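PDB 5TJJ: transcriptional regulator, IclR family from Alicyclobacillus acidocaldarius subsp. acidocaldarius, which probably binds DNA through a helix-turn-helix domain and acts as a transcription factor. Local coordinates for residues 203-209 against 222-228; 16-21 against 34-40. All blocks are in the same frame, centred on the assembly; numbering follows the deposited sequence.

Contact 1: residues 203-209 against 222-228; sequences GISAVAV and LSCLTMT
With chi1 of S223 at -175°, its OG stands anti to the backbone N and beside its own carbonyl carbon, which carries the hydroxyl over the V207 peptide; at S205 chi1 is -55°, OG lies anti to the carbonyl carbon, and the group faces T228. The S223 hydroxyl donates to V207 O at 3.2 Å from well above the carbonyl plane, and its OG also lies 4.0 Å from A208 CB. The same V207 oxygen receives the backbone N-H of C224 at 2.8 Å, nearly along the C=O axis, so V207 O is gripped by two donors from consecutive residues. Replacing S223 by alanine would remove this hydroxyl, so V207 O would probably lose its second donor and a small gap open next to A208. These residues belong to the antiparallel hairpin of strands 204-212 and 218-227, inside the six-stranded sheet of the IclR C-terminal domain, a member of the GAF clan. S205-T226, V207-C224 and V209-L222 are its hydrogen-bonded pairs, each joined by two backbone bonds. Their side chains share one face, where V207 and V209 meet helix 233-253 while L222 and C224 meet helix 86-101. On the other face A206, A208, S223 and L225 line up; CD2 of L225 reaches A206 CB at 3.8 Å, and both alanines pack on A145 of helix 144-151. At the open end of the hairpin T228 N bonds G203 O at 2.7 Å, a nearly straight bond of 169°. Beside it the hydroxyls S205 OG and T228 OG1 are hydrogen-bonded at 2.7 Å. S205 OG has a second partner in H197 ND1 on the neighbouring strand, and a water at 2.7 Å from T228 OG1 also bonds G203 N weakly.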
ATOM      1  N   GLY A 203      -8.595 -34.298 -20.686  1.00 44.45           N
ATOM      2  CA  GLY A 203      -8.068 -34.861 -19.432  1.00 44.42           C
ATOM      3  C   GLY A 203      -7.848 -33.920 -18.266  1.00 42.56           C
ATOM      4  O   GLY A 203      -7.594 -34.383 -17.161  1.00 41.41           O
ATOM      5  N   ILE A 204      -7.979 -32.609 -18.491  1.00 42.05           N
ATOM      6  CA  ILE A 204      -7.641 -31.607 -17.489  1.00 41.26           C
ATOM      7  C   ILE A 204      -8.890 -30.888 -16.971  1.00 40.71           C
ATOM      8  O   ILE A 204      -9.688 -30.375 -17.746  1.00 38.83           O
ATOM      9  CB  ILE A 204      -6.674 -30.573 -18.067  1.00 41.35           C
ATOM     10  CG1 ILE A 204      -5.413 -31.255 -18.574  1.00 42.82           C
ATOM     11  CG2 ILE A 204      -6.349 -29.467 -17.045  1.00 40.31           C
ATOM     12  CD1 ILE A 204      -4.564 -31.862 -17.496  1.00 44.13           C
ATOM     13  N   SER A 205      -9.045 -30.862 -15.651  1.00 41.21           N
ATOM     14  CA  SER A 205     -10.120 -30.097 -15.038  1.00 42.61           C
ATOM     15  C   SER A 205      -9.600 -28.826 -14.366  1.00 41.40           C
ATOM     16  O   SER A 205      -8.421 -28.693 -14.058  1.00 41.61           O
ATOM     17  CB  SER A 205     -10.896 -30.953 -14.050  1.00 44.17           C
ATOM     18  OG  SER A 205     -11.364 -32.142 -14.691  1.00 46.54           O
ATOM     19  N   ALA A 206     -10.508 -27.874 -14.205  1.00 41.23           N
ATOM     20  CA  ALA A 206     -10.205 -26.548 -13.644  1.00 37.82           C
ATOM     21  C   ALA A 206     -11.314 -26.103 -12.696  1.00 35.30           C
ATOM     22  O   ALA A 206     -12.479 -26.306 -12.959  1.00 36.01           O
ATOM     23  CB  ALA A 206      -9.994 -25.529 -14.747  1.00 36.27           C
ATOM     24  N   VAL A 207     -10.904 -25.526 -11.586  1.00 35.05           N
ATOM     25  CA  VAL A 207     -11.751 -24.874 -10.609  1.00 34.42           C
ATOM     26  C   VAL A 207     -11.169 -23.473 -10.458  1.00 34.00           C
ATOM     27  O   VAL A 207      -9.949 -23.327 -10.262  1.00 32.67           O
ATOM     28  CB  VAL A 207     -11.639 -25.589  -9.268  1.00 36.02           C
ATOM     29  CG1 VAL A 207     -12.557 -24.948  -8.246  1.00 37.74           C
ATOM     30  CG2 VAL A 207     -11.924 -27.074  -9.444  1.00 37.39           C
ATOM     31  N   ALA A 208     -12.039 -22.462 -10.518  1.00 33.92           N
ATOM     32  CA  ALA A 208     -11.622 -21.090 -10.569  1.00 32.82           C
ATOM     33  C   ALA A 208     -12.509 -20.184  -9.739  1.00 33.77           C
ATOM     34  O   ALA A 208     -13.693 -20.406  -9.588  1.00 34.43           O
ATOM     35  CB  ALA A 208     -11.637 -20.630 -11.998  1.00 33.24           C
ATOM     36  N   VAL A 209     -11.920 -19.121  -9.237  1.00 34.76           N
ATOM     37  CA  VAL A 209     -12.614 -18.174  -8.403  1.00 35.53           C
ATOM     38  C   VAL A 209     -12.109 -16.797  -8.760  1.00 33.48           C
ATOM     39  O   VAL A 209     -10.913 -16.629  -8.983  1.00 33.18           O
ATOM     40  CB  VAL A 209     -12.342 -18.472  -6.916  1.00 37.28           C
ATOM     41  CG1 VAL A 209     -12.936 -17.389  -6.001  1.00 38.95           C
ATOM     42  CG2 VAL A 209     -12.954 -19.797  -6.572  1.00 37.70           C
ATOM     43  N   LEU A 222      -7.990 -16.843  -9.652  1.00 32.40           N
ATOM     44  CA  LEU A 222      -7.188 -17.903  -9.097  1.00 34.77           C
ATOM     45  C   LEU A 222      -7.818 -19.188  -9.546  1.00 35.08           C
ATOM     46  O   LEU A 222      -9.011 -19.369  -9.382  1.00 33.25           O
ATOM     47  CB  LEU A 222      -7.173 -17.902  -7.557  1.00 34.94           C
ATOM     48  CG  LEU A 222      -6.882 -16.626  -6.805  1.00 35.52           C
ATOM     49  CD1 LEU A 222      -6.756 -16.946  -5.334  1.00 37.98           C
ATOM     50  CD2 LEU A 222      -5.592 -16.007  -7.292  1.00 38.25           C
ATOM     51  N   SER A 223      -6.991 -20.104 -10.041  1.00 38.32           N
ATOM     52  CA  SER A 223      -7.469 -21.359 -10.604  1.00 39.30           C
ATOM     53  C   SER A 223      -6.605 -22.557 -10.204  1.00 40.40           C
ATOM     54  O   SER A 223      -5.427 -22.409  -9.941  1.00 40.50           O
ATOM     55  CB  SER A 223      -7.500 -21.219 -12.102  1.00 40.29           C
ATOM     56  OG  SER A 223      -8.068 -22.372 -12.665  1.00 46.32           O
ATOM     57  N   CYS A 224      -7.211 -23.736 -10.163  1.00 42.00           N
ATOM     58  CA  CYS A 224      -6.523 -25.003  -9.838  1.00 43.43           C
ATOM     59  C   CYS A 224      -6.707 -25.955 -11.004  1.00 44.11           C
ATOM     60  O   CYS A 224      -7.835 -26.157 -11.473  1.00 43.86           O
ATOM     61  CB  CYS A 224      -7.137 -25.663  -8.601  1.00 44.15           C
ATOM     62  SG  CYS A 224      -6.315 -25.212  -7.084  1.00 47.38           S
ATOM     63  N   LEU A 225      -5.618 -26.560 -11.450  1.00 44.42           N
ATOM     64  CA  LEU A 225      -5.672 -27.591 -12.485  1.00 45.06           C
ATOM     65  C   LEU A 225      -5.421 -28.955 -11.868  1.00 44.53           C
ATOM     66  O   LEU A 225      -4.556 -29.098 -11.010  1.00 46.80           O
ATOM     67  CB  LEU A 225      -4.656 -27.318 -13.604  1.00 46.12           C
ATOM     68  CG  LEU A 225      -4.753 -25.927 -14.256  1.00 45.61           C
ATOM     69  CD1 LEU A 225      -3.732 -25.796 -15.378  1.00 47.67           C
ATOM     70  CD2 LEU A 225      -6.151 -25.639 -14.779  1.00 44.61           C
ATOM     71  N   THR A 226      -6.197 -29.936 -12.305  1.00 42.91           N
ATOM     72  CA  THR A 226      -5.953 -31.330 -11.996  1.00 44.69           C
ATOM     73  C   THR A 226      -6.411 -32.212 -13.165  1.00 45.12           C
ATOM     74  O   THR A 226      -7.070 -31.742 -14.096  1.00 44.62           O
ATOM     75  CB  THR A 226      -6.618 -31.751 -10.659  1.00 44.89           C
ATOM     76  OG1 THR A 226      -6.190 -33.072 -10.318  1.00 49.66           O
ATOM     77  CG2 THR A 226      -8.151 -31.710 -10.686  1.00 43.05           C
HETATM   78  N   MSE A 227      -6.062 -33.484 -13.095  1.00 46.57           N
HETATM   79  CA  MSE A 227      -6.487 -34.466 -14.075  1.00 48.57           C
HETATM   80  C   MSE A 227      -7.888 -34.883 -13.749  1.00 46.64           C
HETATM   81  O   MSE A 227      -8.197 -35.201 -12.608  1.00 46.79           O
HETATM   82  CB  MSE A 227      -5.624 -35.709 -14.023  1.00 54.22           C
HETATM   83  CG  MSE A 227      -4.189 -35.332 -14.362  1.00 59.32           C
HETATM   84 SE   MSE A 227      -3.113 -36.938 -14.765  1.00 71.57          SE
HETATM   85  CE  MSE A 227      -2.645 -37.597 -12.950  1.00 71.32           C
ATOM     86  N   THR A 228      -8.745 -34.886 -14.758  1.00 44.27           N
ATOM     87  CA  THR A 228     -10.148 -35.252 -14.590  1.00 43.31           C
ATOM     88  C   THR A 228     -10.304 -36.689 -14.137  1.00 44.32           C
ATOM     89  O   THR A 228     -11.144 -36.971 -13.307  1.00 43.36           O
ATOM     90  CB  THR A 228     -10.915 -35.117 -15.913  1.00 43.11           C
ATOM     91  OG1 THR A 228     -10.524 -33.915 -16.572  1.00 42.29           O
ATOM     92  CG2 THR A 228     -12.405 -35.085 -15.677  1.00 44.04           C
TER
HETATM   93  O   HOH W   1     -11.199 -34.046 -19.183  1.00 50.59           O

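Contact 2: residues 16-21 against 34-40; sequences RVLKLL and IAERLGV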
ATOM      1  N   ARG A  16      -9.834  -2.841  12.370  1.00 41.36           N
ATOM      2  CA  ARG A  16     -11.204  -2.660  11.865  1.00 41.44           C
ATOM      3  C   ARG A  16     -11.520  -1.170  11.623  1.00 40.80           C
ATOM      4  O   ARG A  16     -12.181  -0.813  10.654  1.00 40.58           O
ATOM      5  CB  ARG A  16     -12.256  -3.262  12.821  1.00 41.82           C
ATOM      6  CG  ARG A  16     -12.333  -4.782  12.860  1.00 42.57           C
ATOM      7  CD  ARG A  16     -13.379  -5.228  13.888  1.00 43.55           C
ATOM      8  NE  ARG A  16     -14.747  -5.077  13.372  1.00 45.63           N
ATOM      9  CZ  ARG A  16     -15.865  -4.898  14.094  1.00 46.13           C
ATOM     10  NH1 ARG A  16     -15.822  -4.827  15.411  1.00 47.03           N
ATOM     11  NH2 ARG A  16     -17.042  -4.780  13.487  1.00 47.79           N
ATOM     12  N   VAL A  17     -11.053  -0.308  12.524  1.00 40.82           N
ATOM     13  CA  VAL A  17     -11.227   1.128  12.392  1.00 39.72           C
ATOM     14  C   VAL A  17     -10.577   1.608  11.099  1.00 40.82           C
ATOM     15  O   VAL A  17     -11.203   2.338  10.329  1.00 41.66           O
ATOM     16  CB  VAL A  17     -10.669   1.853  13.631  1.00 40.09           C
ATOM     17  CG1 VAL A  17     -10.436   3.344  13.378  1.00 40.64           C
ATOM     18  CG2 VAL A  17     -11.627   1.660  14.795  1.00 39.88           C
ATOM     19  N   LEU A  18      -9.345   1.168  10.845  1.00 39.88           N
ATOM     20  CA  LEU A  18      -8.630   1.628   9.670  1.00 40.21           C
ATOM     21  C   LEU A  18      -9.220   1.083   8.388  1.00 39.94           C
ATOM     22  O   LEU A  18      -9.281   1.793   7.374  1.00 40.43           O
ATOM     23  CB  LEU A  18      -7.155   1.289   9.765  1.00 40.13           C
ATOM     24  CG  LEU A  18      -6.420   1.976  10.917  1.00 39.15           C
ATOM     25  CD1 LEU A  18      -5.027   1.382  11.067  1.00 39.00           C
ATOM     26  CD2 LEU A  18      -6.334   3.477  10.683  1.00 39.66           C
ATOM     27  N   LYS A  19      -9.672  -0.159   8.428  1.00 39.62           N
ATOM     28  CA  LYS A  19     -10.373  -0.730   7.276  1.00 42.20           C
ATOM     29  C   LYS A  19     -11.650   0.016   6.956  1.00 41.72           C
ATOM     30  O   LYS A  19     -11.956   0.192   5.801  1.00 44.34           O
ATOM     31  CB  LYS A  19     -10.653  -2.219   7.459  1.00 44.01           C
ATOM     32  CG  LYS A  19      -9.374  -3.023   7.380  1.00 46.09           C
ATOM     33  CD  LYS A  19      -9.515  -4.489   7.767  1.00 49.16           C
ATOM     34  CE  LYS A  19      -8.119  -5.061   7.962  1.00 49.99           C
ATOM     35  NZ  LYS A  19      -8.096  -6.542   8.055  1.00 53.06           N
ATOM     36  N   LEU A  20     -12.368   0.479   7.973  1.00 40.54           N
ATOM     37  CA  LEU A  20     -13.598   1.248   7.775  1.00 40.98           C
ATOM     38  C   LEU A  20     -13.327   2.618   7.174  1.00 40.06           C
ATOM     39  O   LEU A  20     -14.011   3.028   6.231  1.00 42.59           O
ATOM     40  CB  LEU A  20     -14.354   1.422   9.094  1.00 40.36           C
ATOM     41  CG  LEU A  20     -15.662   2.200   8.973  1.00 42.85           C
ATOM     42  CD1 LEU A  20     -16.712   1.384   8.232  1.00 45.51           C
ATOM     43  CD2 LEU A  20     -16.185   2.585  10.345  1.00 44.54           C
ATOM     44  N   LEU A  21     -12.338   3.321   7.713  1.00 37.41           N
ATOM     45  CA  LEU A  21     -11.988   4.656   7.205  1.00 38.14           C
ATOM     46  C   LEU A  21     -11.421   4.686   5.784  1.00 39.19           C
ATOM     47  O   LEU A  21     -11.267   5.752   5.211  1.00 40.65           O
ATOM     48  CB  LEU A  21     -11.041   5.365   8.176  1.00 36.63           C
ATOM     49  CG  LEU A  21     -11.686   5.673   9.547  1.00 36.52           C
ATOM     50  CD1 LEU A  21     -10.658   6.303  10.463  1.00 36.94           C
ATOM     51  CD2 LEU A  21     -12.915   6.575   9.412  1.00 38.11           C
ATOM     52  N   ILE A  34     -18.598   5.863  13.520  1.00 50.96           N
ATOM     53  CA  ILE A  34     -17.637   4.757  13.645  1.00 48.87           C
ATOM     54  C   ILE A  34     -18.102   3.684  14.643  1.00 50.31           C
ATOM     55  O   ILE A  34     -18.149   2.482  14.309  1.00 49.94           O
ATOM     56  CB  ILE A  34     -16.226   5.241  14.029  1.00 46.25           C
ATOM     57  CG1 ILE A  34     -15.633   6.052  12.876  1.00 46.82           C
ATOM     58  CG2 ILE A  34     -15.309   4.047  14.324  1.00 44.04           C
ATOM     59  CD1 ILE A  34     -14.391   6.843  13.228  1.00 46.56           C
ATOM     60  N   ALA A  35     -18.405   4.118  15.863  1.00 50.76           N
ATOM     61  CA  ALA A  35     -18.819   3.195  16.922  1.00 52.12           C
ATOM     62  C   ALA A  35     -20.112   2.437  16.576  1.00 53.68           C
ATOM     63  O   ALA A  35     -20.203   1.229  16.786  1.00 54.12           O
ATOM     64  CB  ALA A  35     -18.961   3.939  18.230  1.00 54.13           C
ATOM     65  N   GLU A  36     -21.086   3.134  16.013  1.00 55.94           N
ATOM     66  CA  GLU A  36     -22.310   2.481  15.589  1.00 60.92           C
ATOM     67  C   GLU A  36     -22.063   1.489  14.445  1.00 60.70           C
ATOM     68  O   GLU A  36     -22.583   0.378  14.494  1.00 64.33           O
ATOM     69  CB  GLU A  36     -23.425   3.499  15.266  1.00 65.16           C
ATOM     70  CG  GLU A  36     -24.144   4.011  16.527  1.00 69.30           C
ATOM     71  CD  GLU A  36     -25.021   5.240  16.288  1.00 73.90           C
ATOM     72  OE1 GLU A  36     -24.827   5.963  15.280  1.00 75.10           O
ATOM     73  OE2 GLU A  36     -25.914   5.501  17.124  1.00 77.66           O
ATOM     74  N   ARG A  37     -21.249   1.855  13.456  1.00 58.91           N
ATOM     75  CA  ARG A  37     -20.999   0.982  12.305  1.00 59.54           C
ATOM     76  C   ARG A  37     -20.234  -0.290  12.681  1.00 57.10           C
ATOM     77  O   ARG A  37     -20.492  -1.357  12.124  1.00 56.70           O
ATOM     78  CB  ARG A  37     -20.241   1.736  11.205  1.00 61.71           C
ATOM     79  CG  ARG A  37     -20.061   0.962   9.905  1.00 65.18           C
ATOM     80  CD  ARG A  37     -21.401   0.545   9.303  1.00 72.55           C
ATOM     81  NE  ARG A  37     -21.257   0.295   7.873  1.00 76.81           N
ATOM     82  CZ  ARG A  37     -20.982  -0.882   7.311  1.00 80.11           C
ATOM     83  NH1 ARG A  37     -20.876  -1.987   8.046  1.00 78.96           N
ATOM     84  NH2 ARG A  37     -20.852  -0.949   5.984  1.00 83.89           N
ATOM     85  N   LEU A  38     -19.287  -0.174  13.605  1.00 53.66           N
ATOM     86  CA  LEU A  38     -18.551  -1.335  14.086  1.00 53.34           C
ATOM     87  C   LEU A  38     -19.308  -2.135  15.153  1.00 54.72           C
ATOM     88  O   LEU A  38     -18.966  -3.288  15.403  1.00 55.08           O
ATOM     89  CB  LEU A  38     -17.183  -0.916  14.636  1.00 50.82           C
ATOM     90  CG  LEU A  38     -16.284  -0.164  13.680  1.00 49.66           C
ATOM     91  CD1 LEU A  38     -14.989   0.239  14.361  1.00 48.25           C
ATOM     92  CD2 LEU A  38     -16.019  -1.005  12.435  1.00 51.15           C
ATOM     93  N   GLY A  39     -20.307  -1.529  15.792  1.00 55.73           N
ATOM     94  CA  GLY A  39     -21.013  -2.169  16.899  1.00 57.56           C
ATOM     95  C   GLY A  39     -20.149  -2.296  18.146  1.00 56.29           C
ATOM     96  O   GLY A  39     -20.227  -3.303  18.858  1.00 56.94           O
ATOM     97  N   VAL A  40     -19.339  -1.271  18.411  1.00 54.28           N
ATOM     98  CA  VAL A  40     -18.482  -1.223  19.582  1.00 55.40           C
ATOM     99  C   VAL A  40     -18.861  -0.014  20.425  1.00 58.59           C
ATOM    100  O   VAL A  40     -19.354   0.992  19.919  1.00 59.48           O
ATOM    101  CB  VAL A  40     -16.998  -1.172  19.173  1.00 53.53           C
ATOM    102  CG1 VAL A  40     -16.069  -0.907  20.373  1.00 53.04           C
ATOM    103  CG2 VAL A  40     -16.635  -2.491  18.490  1.00 53.32           C
TER
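Helices 16-21 and 34-38 meet with their axes 11.0 Å apart at closest approach and their directions 104° from each other, bringing V17 and I34 together. L38 buries the most surface in this contact, its side chain directed at helix 16-21. Its CD1 touches V17 CG2 at 3.7 Å, the two side chains crossing at about a right angle, while CD2 approaches L20 CD2 and also covers one face of the R16 guanidinium, towards its rim. L20 spreads its two methyls between different partners: with CG anti to the backbone N (chi1 -179°), CD1 rests on the aliphatic CG of R37 at 3.8 Å and CD2 lies against I34. R37 sends its NE on to Y26 OH. Helix 31-38 and helix 42-54 probably form the helix-turn-helix pair of the IclR DNA-binding domain, with helix 9-21 packed across them; L49 of helix 42-54 touches both V17 and I34. Helix 31-38 ends in a Schellman motif with G39, at positive phi, as its C-prime residue and V40 N bonded to A35 O. At this C-terminus R16 NH2 donates to L38 O at 3.1 Å, in the carbonyl plane and on a lone pair, though the N-H points there at only 145°. Further in, L21 CD2 meets I34 CD1 at 4.1 Å.

How the contacts relate
The two contacts share no secondary-structure element: contact 1 lies in the IclR C-terminal domain and contact 2 in the helix-turn-helix domain, on opposite sides of the chain's centre, with centres 39 Å apart and nearest atoms about 17 Å apart. Contact 1 is largely buried and held by main-chain hydrogen bonds between strands, with helices packed on both faces of the sheet. Contact 2 is only partly buried, and branched aliphatic side chains do most of the joining, with a single hydrogen bond across it at an exposed arginine. Helix 9-21 also faces the second subunit, where K19 pairs with E55 of that chain, whereas no other chain of the assembly touches 203-209 or 222-228.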